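Local coordinates for KaiC-like domain-containing protein (Pyrococcus horikoshii, PDB 3BS4) that is of unknown function but is built around a KaiC-like, RecA-type alpha/beta domain that holds an unidentified peptide in the crystal, at residues 208-213 with 223-228; 24-29 with 200-205; 86-91 with 103-108; 53-58 with 143-148. One frame throughout, in Å; residues are numbered along the deposited sequence. Where two conformers were deposited one is given.

Contact 1 (208-213 with 223-228)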
loop_
_atom_site.group_PDB
_atom_site.type_symbol
_atom_site.label_atom_id
_atom_site.label_comp_id
_atom_site.label_asym_id
_atom_site.label_seq_id
_atom_site.Cartn_x
_atom_site.Cartn_y
_atom_site.Cartn_z
ATOM N N VAL A 208 -6.370 -1.427 -10.863
ATOM C CA VAL A 208 -5.278 -0.487 -11.110
ATOM C C VAL A 208 -5.889 0.883 -11.330
ATOM O O VAL A 208 -6.698 1.067 -12.257
ATOM C CB VAL A 208 -4.449 -0.845 -12.356
ATOM C CG1 VAL A 208 -3.367 0.230 -12.576
ATOM C CG2 VAL A 208 -3.829 -2.240 -12.220
ATOM N N LEU A 209 -5.494 1.832 -10.482
ATOM C CA LEU A 209 -5.838 3.251 -10.631
ATOM C C LEU A 209 -4.563 4.010 -10.930
ATOM O O LEU A 209 -3.581 3.868 -10.199
ATOM C CB LEU A 209 -6.454 3.801 -9.341
ATOM C CG LEU A 209 -7.664 3.051 -8.762
ATOM C CD1 LEU A 209 -8.249 3.803 -7.551
ATOM C CD2 LEU A 209 -8.724 2.784 -9.803
ATOM N N LYS A 210 -4.581 4.820 -11.983
ATOM C CA LYS A 210 -3.384 5.573 -12.381
ATOM C C LYS A 210 -3.675 7.049 -12.210
ATOM O O LYS A 210 -4.708 7.526 -12.671
ATOM C CB LYS A 210 -3.034 5.303 -13.841
ATOM C CG LYS A 210 -1.815 6.070 -14.312
ATOM C CD LYS A 210 -1.313 5.508 -15.621
ATOM C CE LYS A 210 -1.932 6.197 -16.805
ATOM N NZ LYS A 210 -1.260 5.739 -18.076
ATOM N N THR A 211 -2.786 7.763 -11.522
ATOM C CA THR A 211 -2.941 9.220 -11.406
ATOM C C THR A 211 -1.897 9.921 -12.258
ATOM O O THR A 211 -0.780 9.429 -12.450
ATOM C CB THR A 211 -2.847 9.718 -9.954
ATOM O OG1 THR A 211 -1.511 9.538 -9.448
ATOM C CG2 THR A 211 -3.843 8.980 -9.066
ATOM N N ARG A 212 -2.277 11.075 -12.789
ATOM C CA ARG A 212 -1.368 11.831 -13.647
ATOM C C ARG A 212 -1.796 13.280 -13.700
ATOM O O ARG A 212 -2.944 13.597 -13.406
ATOM C CB ARG A 212 -1.352 11.249 -15.050
ATOM C CG ARG A 212 -2.696 11.328 -15.756
ATOM C CD ARG A 212 -2.557 10.909 -17.199
ATOM N NE ARG A 212 -3.784 11.147 -17.958
ATOM C CZ ARG A 212 -4.053 10.565 -19.124
ATOM N NH1 ARG A 212 -3.195 9.709 -19.663
ATOM N NH2 ARG A 212 -5.191 10.837 -19.751
ATOM N N SER A 213 -0.857 14.139 -14.085
ATOM C CA SER A 213 -1.070 15.580 -14.163
ATOM C C SER A 213 -1.066 16.033 -15.617
ATOM O O SER A 213 -0.406 15.431 -16.465
ATOM C CB SER A 213 0.074 16.312 -13.442
ATOM O OG SER A 213 0.200 15.891 -12.090
ATOM N N GLU A 223 -5.703 13.998 -12.785
ATOM C CA GLU A 223 -6.658 12.983 -13.217
ATOM C C GLU A 223 -6.381 11.615 -12.622
ATOM O O GLU A 223 -5.223 11.212 -12.490
ATOM C CB GLU A 223 -6.613 12.847 -14.732
ATOM C CG GLU A 223 -7.153 14.058 -15.435
ATOM C CD GLU A 223 -7.208 13.860 -16.920
ATOM O OE1 GLU A 223 -6.131 13.874 -17.562
ATOM O OE2 GLU A 223 -8.332 13.682 -17.438
ATOM N N LEU A 224 -7.455 10.905 -12.294
ATOM C CA LEU A 224 -7.353 9.506 -11.872
ATOM C C LEU A 224 -8.056 8.642 -12.899
ATOM O O LEU A 224 -9.233 8.871 -13.201
ATOM C CB LEU A 224 -7.968 9.319 -10.490
ATOM C CG LEU A 224 -7.855 7.931 -9.840
ATOM C CD1 LEU A 224 -7.881 8.075 -8.320
ATOM C CD2 LEU A 224 -8.961 6.996 -10.321
ATOM N N LEU A 225 -7.333 7.668 -13.442
ATOM C CA LEU A 225 -7.865 6.787 -14.480
ATOM C C LEU A 225 -8.081 5.389 -13.923
ATOM O O LEU A 225 -7.179 4.829 -13.309
ATOM C CB LEU A 225 -6.880 6.706 -15.642
ATOM C CG LEU A 225 -6.781 7.835 -16.672
ATOM C CD1 LEU A 225 -6.487 9.183 -16.051
ATOM C CD2 LEU A 225 -5.694 7.476 -17.686
ATOM N N VAL A 226 -9.270 4.829 -14.142
ATOM C CA VAL A 226 -9.548 3.479 -13.686
ATOM C C VAL A 226 -9.116 2.543 -14.805
ATOM O O VAL A 226 -9.845 2.326 -15.775
ATOM C CB VAL A 226 -11.029 3.266 -13.285
ATOM C CG1 VAL A 226 -11.208 1.874 -12.681
ATOM C CG2 VAL A 226 -11.484 4.365 -12.295
ATOM N N ILE A 227 -7.897 2.033 -14.686
ATOM C CA ILE A 227 -7.281 1.228 -15.742
ATOM C C ILE A 227 -7.794 -0.222 -15.749
ATOM O O ILE A 227 -7.996 -0.814 -16.820
ATOM C CB ILE A 227 -5.718 1.263 -15.616
ATOM C CG1 ILE A 227 -5.145 2.677 -15.840
ATOM C CG2 ILE A 227 -5.044 0.285 -16.570
ATOM C CD1 ILE A 227 -5.594 3.364 -17.141
ATOM N N LYS A 228 -7.987 -0.794 -14.566
ATOM C CA LYS A 228 -8.359 -2.208 -14.436
ATOM C C LYS A 228 -9.223 -2.418 -13.212
ATOM O O LYS A 228 -8.944 -1.849 -12.158
ATOM C CB LYS A 228 -7.079 -3.067 -14.333
ATOM C CG LYS A 228 -7.270 -4.584 -14.156
ATOM C CD LYS A 228 -5.876 -5.224 -13.939
ATOM C CE LYS A 228 -5.948 -6.728 -13.944
ATOM N NZ LYS A 228 -4.599 -7.259 -13.669
#

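Contact 2 (24-29 with 200-205)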
loop_
_atom_site.group_PDB
_atom_site.type_symbol
_atom_site.label_atom_id
_atom_site.label_comp_id
_atom_site.label_asym_id
_atom_site.label_seq_id
_atom_site.Cartn_x
_atom_site.Cartn_y
_atom_site.Cartn_z
ATOM N N LEU A 24 -3.525 -1.599 -7.054
ATOM C CA LEU A 24 -2.349 -0.802 -7.399
ATOM C C LEU A 24 -2.742 0.639 -7.615
ATOM O O LEU A 24 -3.604 0.929 -8.438
ATOM C CB LEU A 24 -1.690 -1.335 -8.676
ATOM C CG LEU A 24 -0.470 -0.541 -9.155
ATOM C CD1 LEU A 24 0.752 -0.660 -8.177
ATOM C CD2 LEU A 24 -0.089 -1.029 -10.551
ATOM N N ILE A 25 -2.094 1.553 -6.890
ATOM C CA ILE A 25 -2.198 2.983 -7.170
ATOM C C ILE A 25 -0.904 3.321 -7.907
ATOM O O ILE A 25 0.195 3.301 -7.324
ATOM C CB ILE A 25 -2.297 3.848 -5.876
ATOM C CG1 ILE A 25 -3.502 3.431 -5.013
ATOM C CG2 ILE A 25 -2.355 5.318 -6.270
ATOM C CD1 ILE A 25 -4.814 3.405 -5.728
ATOM N N HIS A 26 -1.027 3.589 -9.201
ATOM C CA HIS A 26 0.118 3.973 -10.017
ATOM C C HIS A 26 0.159 5.491 -10.135
ATOM O O HIS A 26 -0.626 6.088 -10.906
ATOM C CB HIS A 26 0.046 3.313 -11.382
ATOM C CG HIS A 26 1.190 3.680 -12.285
ATOM N ND1 HIS A 26 1.134 3.530 -13.655
ATOM C CD2 HIS A 26 2.414 4.203 -12.011
ATOM C CE1 HIS A 26 2.269 3.948 -14.186
ATOM N NE2 HIS A 26 3.065 4.355 -13.210
ATOM N N GLU A 27 1.056 6.113 -9.366
ATOM C CA GLU A 27 1.233 7.574 -9.406
ATOM C C GLU A 27 2.221 7.837 -10.544
ATOM O O GLU A 27 3.433 7.711 -10.350
ATOM C CB GLU A 27 1.752 8.114 -8.060
ATOM C CG GLU A 27 1.937 9.643 -8.081
ATOM C CD GLU A 27 2.715 10.204 -6.891
ATOM O OE1 GLU A 27 3.946 9.964 -6.827
ATOM O OE2 GLU A 27 2.131 10.924 -6.039
ATOM N N GLU A 28 1.710 8.138 -11.733
ATOM C CA GLU A 28 2.574 8.224 -12.924
ATOM C C GLU A 28 3.587 9.387 -12.855
ATOM O O GLU A 28 4.724 9.287 -13.363
ATOM C CB GLU A 28 1.718 8.307 -14.182
ATOM C CG GLU A 28 2.503 8.174 -15.472
ATOM C CD GLU A 28 1.585 8.223 -16.669
ATOM O OE1 GLU A 28 0.887 9.245 -16.848
ATOM O OE2 GLU A 28 1.552 7.228 -17.420
ATOM N N ASP A 29 3.166 10.493 -12.252
ATOM C CA ASP A 29 4.070 11.624 -12.009
ATOM C C ASP A 29 3.849 12.225 -10.629
ATOM O O ASP A 29 2.735 12.191 -10.079
ATOM C CB ASP A 29 3.936 12.688 -13.095
ATOM C CG ASP A 29 2.569 13.331 -13.113
ATOM O OD1 ASP A 29 1.734 12.906 -13.939
ATOM O OD2 ASP A 29 2.336 14.247 -12.295
ATOM N N SER A 200 4.340 -6.334 -14.764
ATOM C CA SER A 200 4.092 -7.430 -13.828
ATOM C C SER A 200 3.181 -6.995 -12.693
ATOM O O SER A 200 2.261 -7.726 -12.316
ATOM C CB SER A 200 5.423 -7.978 -13.295
ATOM O OG SER A 200 5.223 -9.076 -12.414
ATOM N N VAL A 201 3.405 -5.802 -12.145
ATOM C CA VAL A 201 2.549 -5.379 -11.035
ATOM C C VAL A 201 1.141 -5.038 -11.501
ATOM O O VAL A 201 0.174 -5.281 -10.775
ATOM C CB VAL A 201 3.158 -4.232 -10.158
ATOM C CG1 VAL A 201 4.477 -4.687 -9.522
ATOM C CG2 VAL A 201 3.325 -2.973 -10.951
ATOM N N TYR A 202 1.004 -4.485 -12.713
ATOM C CA TYR A 202 -0.340 -4.289 -13.269
ATOM C C TYR A 202 -1.069 -5.629 -13.385
ATOM O O TYR A 202 -2.264 -5.747 -13.055
ATOM C CB TYR A 202 -0.267 -3.675 -14.664
ATOM C CG TYR A 202 -0.344 -2.165 -14.740
ATOM C CD1 TYR A 202 0.470 -1.345 -13.944
ATOM C CD2 TYR A 202 -1.200 -1.551 -15.650
ATOM C CE1 TYR A 202 0.403 0.054 -14.042
ATOM C CE2 TYR A 202 -1.277 -0.157 -15.743
ATOM C CZ TYR A 202 -0.481 0.637 -14.944
ATOM O OH TYR A 202 -0.580 2.001 -15.089
ATOM N N ARG A 203 -0.363 -6.640 -13.889
ATOM C CA ARG A 203 -1.001 -7.939 -14.110
ATOM C C ARG A 203 -1.446 -8.567 -12.791
ATOM O O ARG A 203 -2.525 -9.187 -12.698
ATOM C CB ARG A 203 -0.054 -8.857 -14.913
ATOM C CG ARG A 203 -0.495 -10.325 -15.022
ATOM C CD ARG A 203 -1.830 -10.471 -15.754
ATOM N NE ARG A 203 -1.705 -10.017 -17.131
ATOM C CZ ARG A 203 -2.656 -10.131 -18.057
ATOM N NH1 ARG A 203 -3.824 -10.709 -17.771
ATOM N NH2 ARG A 203 -2.426 -9.683 -19.282
ATOM N N ARG A 204 -0.627 -8.400 -11.757
ATOM C CA ARG A 204 -0.881 -9.040 -10.470
ATOM C C ARG A 204 -2.026 -8.382 -9.706
ATOM O O ARG A 204 -2.748 -9.044 -8.941
ATOM C CB ARG A 204 0.398 -9.032 -9.627
ATOM C CG ARG A 204 1.449 -9.971 -10.183
ATOM C CD ARG A 204 2.767 -9.793 -9.473
ATOM N NE ARG A 204 3.842 -10.506 -10.160
ATOM C CZ ARG A 204 4.012 -11.830 -10.112
ATOM N NH1 ARG A 204 3.189 -12.601 -9.408
ATOM N NH2 ARG A 204 5.016 -12.393 -10.767
ATOM N N ALA A 205 -2.187 -7.079 -9.896
ATOM C CA ALA A 205 -3.255 -6.329 -9.216
ATOM C C ALA A 205 -4.659 -6.649 -9.741
ATOM O O ALA A 205 -4.844 -6.874 -10.946
ATOM C CB ALA A 205 -2.991 -4.839 -9.320
#

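Contact 3 (86-91 with 103-108)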
loop_
_atom_site.group_PDB
_atom_site.type_symbol
_atom_site.label_atom_id
_atom_site.label_comp_id
_atom_site.label_asym_id
_atom_site.label_seq_id
_atom_site.Cartn_x
_atom_site.Cartn_y
_atom_site.Cartn_z
ATOM N N ILE A 86 4.229 -2.164 11.420
ATOM C CA ILE A 86 5.093 -1.640 10.358
ATOM C C ILE A 86 6.274 -2.562 10.187
ATOM O O ILE A 86 6.942 -2.906 11.171
ATOM C CB ILE A 86 5.599 -0.201 10.645
ATOM C CG1 ILE A 86 4.413 0.765 10.769
ATOM C CG2 ILE A 86 6.560 0.261 9.539
ATOM C CD1 ILE A 86 4.772 2.198 11.145
ATOM N N VAL A 87 6.521 -2.990 8.949
ATOM C CA VAL A 87 7.811 -3.606 8.631
ATOM C C VAL A 87 8.648 -2.484 8.039
ATOM O O VAL A 87 8.341 -1.970 6.957
ATOM C CB VAL A 87 7.685 -4.768 7.641
ATOM C CG1 VAL A 87 9.065 -5.379 7.331
ATOM C CG2 VAL A 87 6.704 -5.842 8.151
ATOM N N ASP A 88 9.686 -2.081 8.752
ATOM C CA ASP A 88 10.515 -0.973 8.292
ATOM C C ASP A 88 11.596 -1.475 7.352
ATOM O O ASP A 88 12.765 -1.630 7.712
ATOM C CB ASP A 88 11.083 -0.171 9.469
ATOM C CG ASP A 88 11.844 1.061 9.020
ATOM O OD1 ASP A 88 11.843 1.371 7.816
ATOM O OD2 ASP A 88 12.441 1.746 9.882
ATOM N N THR A 89 11.172 -1.739 6.124
ATOM C CA THR A 89 12.066 -2.228 5.091
ATOM C C THR A 89 13.149 -1.190 4.778
ATOM O O THR A 89 14.331 -1.531 4.590
ATOM C CB THR A 89 11.229 -2.599 3.853
ATOM O OG1 THR A 89 10.301 -3.625 4.240
ATOM C CG2 THR A 89 12.113 -3.124 2.719
ATOM N N PHE A 90 12.761 0.077 4.725
ATOM C CA PHE A 90 13.727 1.136 4.451
ATOM C C PHE A 90 14.847 1.108 5.492
ATOM O O PHE A 90 16.037 1.097 5.138
ATOM C CB PHE A 90 13.031 2.496 4.443
ATOM C CG PHE A 90 13.954 3.636 4.087
ATOM C CD1 PHE A 90 14.057 4.073 2.763
ATOM C CD2 PHE A 90 14.761 4.228 5.060
ATOM C CE1 PHE A 90 14.925 5.099 2.430
ATOM C CE2 PHE A 90 15.619 5.264 4.734
ATOM C CZ PHE A 90 15.697 5.696 3.415
ATOM N N GLY A 91 14.481 1.100 6.770
ATOM C CA GLY A 91 15.522 1.102 7.814
ATOM C C GLY A 91 16.368 -0.160 7.757
ATOM O O GLY A 91 17.578 -0.130 8.022
ATOM N N VAL A 103 7.086 -2.148 15.361
ATOM C CA VAL A 103 7.956 -1.926 14.181
ATOM C C VAL A 103 8.956 -3.065 14.065
ATOM O O VAL A 103 9.816 -3.256 14.944
ATOM C CB VAL A 103 8.720 -0.575 14.213
ATOM C CG1 VAL A 103 9.568 -0.382 12.932
ATOM C CG2 VAL A 103 7.768 0.592 14.352
ATOM N N TRP A 104 8.821 -3.806 12.973
ATOM C CA TRP A 104 9.656 -4.962 12.681
ATOM C C TRP A 104 10.784 -4.600 11.755
ATOM O O TRP A 104 10.577 -3.890 10.763
ATOM C CB TRP A 104 8.827 -6.057 12.022
ATOM C CG TRP A 104 8.583 -7.226 12.899
ATOM C CD1 TRP A 104 7.788 -7.265 14.005
ATOM C CD2 TRP A 104 9.129 -8.542 12.746
ATOM N NE1 TRP A 104 7.810 -8.520 14.557
ATOM C CE2 TRP A 104 8.620 -9.326 13.803
ATOM C CE3 TRP A 104 10.005 -9.135 11.826
ATOM C CZ2 TRP A 104 8.952 -10.672 13.966
ATOM C CZ3 TRP A 104 10.327 -10.486 11.983
ATOM C CH2 TRP A 104 9.804 -11.233 13.047
ATOM N N TYR A 105 11.978 -5.098 12.075
ATOM C CA TYR A 105 13.172 -4.926 11.248
ATOM C C TYR A 105 13.619 -6.256 10.686
ATOM O O TYR A 105 13.613 -7.252 11.402
ATOM C CB TYR A 105 14.288 -4.299 12.067
ATOM C CG TYR A 105 13.985 -2.860 12.269
ATOM C CD1 TYR A 105 14.294 -1.935 11.271
ATOM C CD2 TYR A 105 13.316 -2.413 13.411
ATOM C CE1 TYR A 105 13.986 -0.603 11.422
ATOM C CE2 TYR A 105 12.997 -1.068 13.561
ATOM C CZ TYR A 105 13.337 -0.177 12.548
ATOM O OH TYR A 105 13.032 1.170 12.646
ATOM N N LEU A 106 14.000 -6.256 9.411
ATOM C CA LEU A 106 14.452 -7.465 8.720
ATOM C C LEU A 106 15.960 -7.602 8.876
ATOM O O LEU A 106 16.716 -6.692 8.520
ATOM C CB LEU A 106 14.087 -7.433 7.232
ATOM C CG LEU A 106 12.638 -7.042 6.901
ATOM C CD1 LEU A 106 12.554 -6.475 5.493
ATOM C CD2 LEU A 106 11.653 -8.186 7.109
ATOM N N GLU A 107 16.380 -8.754 9.395
ATOM C CA GLU A 107 17.771 -8.994 9.758
ATOM C C GLU A 107 18.431 -9.890 8.717
ATOM O O GLU A 107 17.748 -10.627 8.015
ATOM C CB GLU A 107 17.834 -9.661 11.141
ATOM C CG GLU A 107 17.062 -8.918 12.240
ATOM C CD GLU A 107 17.681 -7.571 12.616
ATOM O OE1 GLU A 107 18.910 -7.391 12.451
ATOM O OE2 GLU A 107 16.931 -6.683 13.090
ATOM N N GLY A 108 19.757 -9.822 8.617
ATOM C CA GLY A 108 20.504 -10.674 7.687
ATOM C C GLY A 108 20.540 -10.195 6.249
ATOM O O GLY A 108 20.269 -9.023 5.957
#

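Contact 4 (53-58 with 143-148)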
loop_
_atom_site.group_PDB
_atom_site.type_symbol
_atom_site.label_atom_id
_atom_site.label_comp_id
_atom_site.label_asym_id
_atom_site.label_seq_id
_atom_site.Cartn_x
_atom_site.Cartn_y
_atom_site.Cartn_z
ATOM N N GLY A 53 -1.334 -3.185 8.219
ATOM C CA GLY A 53 0.080 -3.529 8.168
ATOM C C GLY A 53 0.677 -2.683 7.059
ATOM O O GLY A 53 0.067 -2.571 5.994
ATOM N N MET A 54 1.828 -2.071 7.321
ATOM C CA MET A 54 2.518 -1.260 6.308
ATOM C C MET A 54 3.888 -1.853 6.014
ATOM O O MET A 54 4.667 -2.119 6.939
ATOM C CB MET A 54 2.703 0.172 6.821
ATOM C CG MET A 54 3.319 1.122 5.805
ATOM S SD MET A 54 3.686 2.719 6.583
ATOM C CE MET A 54 2.143 2.909 7.536
ATOM N N PHE A 55 4.186 -2.033 4.728
ATOM C CA PHE A 55 5.554 -2.355 4.304
ATOM C C PHE A 55 6.171 -1.042 3.895
ATOM O O PHE A 55 5.860 -0.498 2.833
ATOM C CB PHE A 55 5.523 -3.371 3.159
ATOM C CG PHE A 55 4.800 -4.629 3.542
ATOM C CD1 PHE A 55 5.482 -5.653 4.202
ATOM C CD2 PHE A 55 3.435 -4.736 3.343
ATOM C CE1 PHE A 55 4.808 -6.815 4.595
ATOM C CE2 PHE A 55 2.745 -5.876 3.741
ATOM C CZ PHE A 55 3.443 -6.920 4.369
ATOM N N SER A 56 7.002 -0.501 4.782
ATOM C CA SER A 56 7.521 0.852 4.597
ATOM C C SER A 56 8.862 0.756 3.901
ATOM O O SER A 56 9.891 0.609 4.543
ATOM C CB SER A 56 7.635 1.545 5.949
ATOM O OG SER A 56 7.985 2.894 5.753
ATOM N N ILE A 57 8.812 0.774 2.566
ATOM C CA ILE A 57 9.937 0.410 1.711
ATOM C C ILE A 57 10.755 1.635 1.305
ATOM O O ILE A 57 11.988 1.584 1.275
ATOM C CB ILE A 57 9.401 -0.287 0.424
ATOM C CG1 ILE A 57 8.652 -1.601 0.773
ATOM C CG2 ILE A 57 10.520 -0.537 -0.609
ATOM C CD1 ILE A 57 7.517 -1.948 -0.198
ATOM N N SER A 58 10.061 2.727 0.987
ATOM C CA SER A 58 10.673 3.830 0.250
ATOM C C SER A 58 11.127 5.018 1.080
ATOM O O SER A 58 11.961 5.808 0.588
ATOM C CB SER A 58 9.728 4.334 -0.841
ATOM O OG SER A 58 9.590 3.383 -1.869
ATOM N N GLY A 143 -3.396 -4.019 4.048
ATOM C CA GLY A 143 -1.946 -3.843 3.906
ATOM C C GLY A 143 -1.664 -2.711 2.943
ATOM O O GLY A 143 -2.447 -2.459 2.008
ATOM N N PHE A 144 -0.564 -2.008 3.198
ATOM C CA PHE A 144 -0.101 -0.937 2.300
ATOM C C PHE A 144 1.369 -1.118 2.046
ATOM O O PHE A 144 2.123 -1.261 3.015
ATOM C CB PHE A 144 -0.333 0.429 2.947
ATOM C CG PHE A 144 -1.791 0.775 3.098
ATOM C CD1 PHE A 144 -2.417 1.588 2.166
ATOM C CD2 PHE A 144 -2.547 0.261 4.156
ATOM C CE1 PHE A 144 -3.772 1.895 2.270
ATOM C CE2 PHE A 144 -3.918 0.566 4.272
ATOM C CZ PHE A 144 -4.524 1.384 3.329
ATOM N N ALA A 145 1.790 -1.140 0.776
ATOM C CA ALA A 145 3.235 -1.204 0.450
ATOM C C ALA A 145 3.665 0.108 -0.209
ATOM O O ALA A 145 3.237 0.408 -1.338
ATOM C CB ALA A 145 3.537 -2.392 -0.485
ATOM N N ILE A 146 4.496 0.863 0.522
ATOM C CA ILE A 146 4.859 2.216 0.137
ATOM C C ILE A 146 6.382 2.315 0.015
ATOM O O ILE A 146 7.085 2.479 1.010
ATOM C CB ILE A 146 4.342 3.272 1.145
ATOM C CG1 ILE A 146 2.850 3.053 1.461
ATOM C CG2 ILE A 146 4.596 4.676 0.602
ATOM C CD1 ILE A 146 2.323 3.843 2.650
ATOM N N SER A 147 6.913 2.173 -1.200
ATOM C CA SER A 147 6.207 1.866 -2.430
ATOM C C SER A 147 6.951 0.834 -3.233
ATOM O O SER A 147 8.135 0.569 -2.963
ATOM C CB SER A 147 6.303 3.118 -3.336
ATOM O OG SER A 147 5.713 4.244 -2.692
ATOM N N MET A 148 6.278 0.143 -4.139
ATOM C CA MET A 148 6.726 -1.159 -4.592
ATOM C C MET A 148 7.842 -0.721 -5.600
ATOM O O MET A 148 8.800 -1.458 -5.882
ATOM C CB MET A 148 5.626 -1.865 -5.376
ATOM C CG MET A 148 4.575 -2.524 -4.478
ATOM S SD MET A 148 5.251 -3.849 -3.434
ATOM C CE MET A 148 5.611 -5.066 -4.746
HETATM O O HOH W 1 7.984 4.098 3.176
#

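Contact 1 (208-213 with 223-228)
Val208 faces two residues at once, for Ile227 and Lys228 together oppose it in a classic beta bulge. Its carbonyl O takes Ile227 N at 2.9 Å and Lys228 N at 3.2 Å, the second in the carbonyl plane on a lone pair. The extra residue fits because Ile227 takes a nearly helical backbone (psi -39°), which swings its branched side chain toward Val208. There Ile227 CB lies 4.0 Å from Val208 CG1, while its CG1 touches Lys210 CB at 3.9 Å. Beyond the bulge the strands pair regularly. One face is mainly apolar, though Thr211 on it bonds Ser32: Leu209 CD2 rests 3.9 Å from Val226 CG1, Leu224 CD2 approaches Leu209 CB, and Phe239 touches both Leu224 and Val226.

The other face also carries long polar chains whose aliphatic parts pack. Arg212 CG sits between its own N and carbonyl carbon (chi1 63°), and the extended chain runs over the neighbouring strand. Leu225 CD2 covers one guanidinium face over its centre, 3.8 Å from Arg212 CZ. Glu223 OE1 reaches the guanidinium edge in a long salt bridge, 3.6 Å from Arg212 NE with the planes 40° apart; its OE2 pairs with Arg238. Lys228 NZ bonds Tyr202 O and Ala205 O at the end of helix 195-204. Strands 207-216 and 219-228 form a beta hairpin, with the classic bulge near the end of its second strand.

Contact 2 (24-29 with 200-205)
Tyr202 reaches from its helix across Leu24 to His26. CB is still 4.9 Å from Leu24 CD2; a chi1 of -93°, well off the usual staggered value, then turns the ring toward the strand. CD1 comes up to Leu24 CD2 at 3.5 Å, the two side chains crossing at about a right angle. CE1 bridges that methyl and His26, and OH ends 2.7 Å from His26 ND1 in a hydrogen bond lying in the plane of both rings. The ring planes stand 77° apart. A phenylalanine here would keep the apolar ring but would probably leave His26 ND1 without its mate and the imidazole less firmly fixed.

Helix 195-204 is the connection of a beta-alpha-beta crossover from strand 184-190 to strand 207-216; strand 22-27 lies between these two parallel strands, so the helix covers it. Small and branched residues suit that interface: Val201 CG2 meets Leu24 CD2 at 3.9 Å, and Ala205, the first residue beyond the helix, brings its CB to 3.8 Å from Leu24 CB, the small methyl letting the chain come close.

His26 is held from several directions. Its NE2 bonds Gly191 O, Trp189 meets the ring at a steep angle, and Glu28 CB lies 4.2 Å above one face, offset toward the rim.

Contact 3 (86-91 with 103-108)
With CG trans to its own amide nitrogen (chi1 -175°), Asp88 projects toward Tyr105, whose CG lies opposite its carbonyl carbon (chi1 -74°), and the two side chains run side by side. They meet where strand 84-87, paired in parallel with strand 103-104 at one edge of the sheet in this chain, runs into helix 89-94. Asp88 is the N-cap of that helix: its OD1 accepts Gly91 N at 2.9 Å, from above the carboxylate plane. A carboxylate suits a helix start, where amide N-H groups lack acceptors. Tyr105 CE1 lies 3.5 Å from Asp88 CB, and Tyr105 OH is 2.9 Å from Asp88 OD2. Replacing Tyr105 with an alanine would remove the ring packed on Asp88 CB and is likely to leave OD2 less restrained. Glycine fits position 91 because a beta carbon would clash with Asp88 OD2.

The strands are joined by Trp104 N to Ile86 O and Asp88 N to Trp104 O, both 2.8 Å. Thr89 OG1 bonds Tyr119 OH. On the Val87 side, Leu106 crosses Val87 at about a right angle, its CD2 3.8 Å from Val87 CG1 and its CD1 equally far from Thr89 OG1.

Contact 4 (53-58 with 143-148)
Ile146 O is gripped by three donors where the strands end: Ile57 N at 2.9 Å, from above the carbonyl plane; Ser58 N at 3.0 Å, in plane on a lone pair; and water 1 at 2.8 Å. The same water donates to Ser56 OG, also at 2.8 Å, and so bridges the serine hydroxyl to the carbonyl of the facing strand. Ser58 OG, lying opposite its own carbonyl carbon (chi1 -69°), accepts Ser147 N at 3.0 Å. The peptide bond before Ser147 is cis, which redirects the chain there.

Strands 51-56 and 141-146 are neighbours in the middle of the parallel part of the sheet, and a cis peptide after strand 141-146 is reminiscent of the one that follows the Walker B strand in RecA. Gly143, paired with Gly53, has no side chain to crowd Phe55 CE2. Ile57 CD1 lies 4.0 Å from Ala145 CB, and Phe55 CB is 4.3 Å from the same methyl.

Further out, Tyr119 meets Phe55 edge-to-face, and an aromatic side chain of the bound peptide also meets that ring. On the other face helix 34-47 covers Met54, Phe144 and Ile146, and Phe186 stacks on Phe144. Ser147 OG bonds Glu190 OE2.

Overall arrangement
All four contacts reach one mixed sheet. The centre of contact 4 lies about 5 Å from the chain's centre, and the contact is almost wholly buried; contact 3 is nearer one edge, and contact 1 lies on the opposite side of the chain's centre, their centres about 30 Å apart. Contacts 3 and 4 join through neighbouring strands 84-87 and 51-56, Val87 N bonding Met54 O. Contacts 1 and 2 join likewise through strands 207-216 and 22-27. The chemistry follows the place: glycines, aromatic rings and a bridging water at contact 4, a helix cap at contact 3, a histidine-tyrosine bond beneath a helix at contact 2, and long charged chains on the partly buried hairpin.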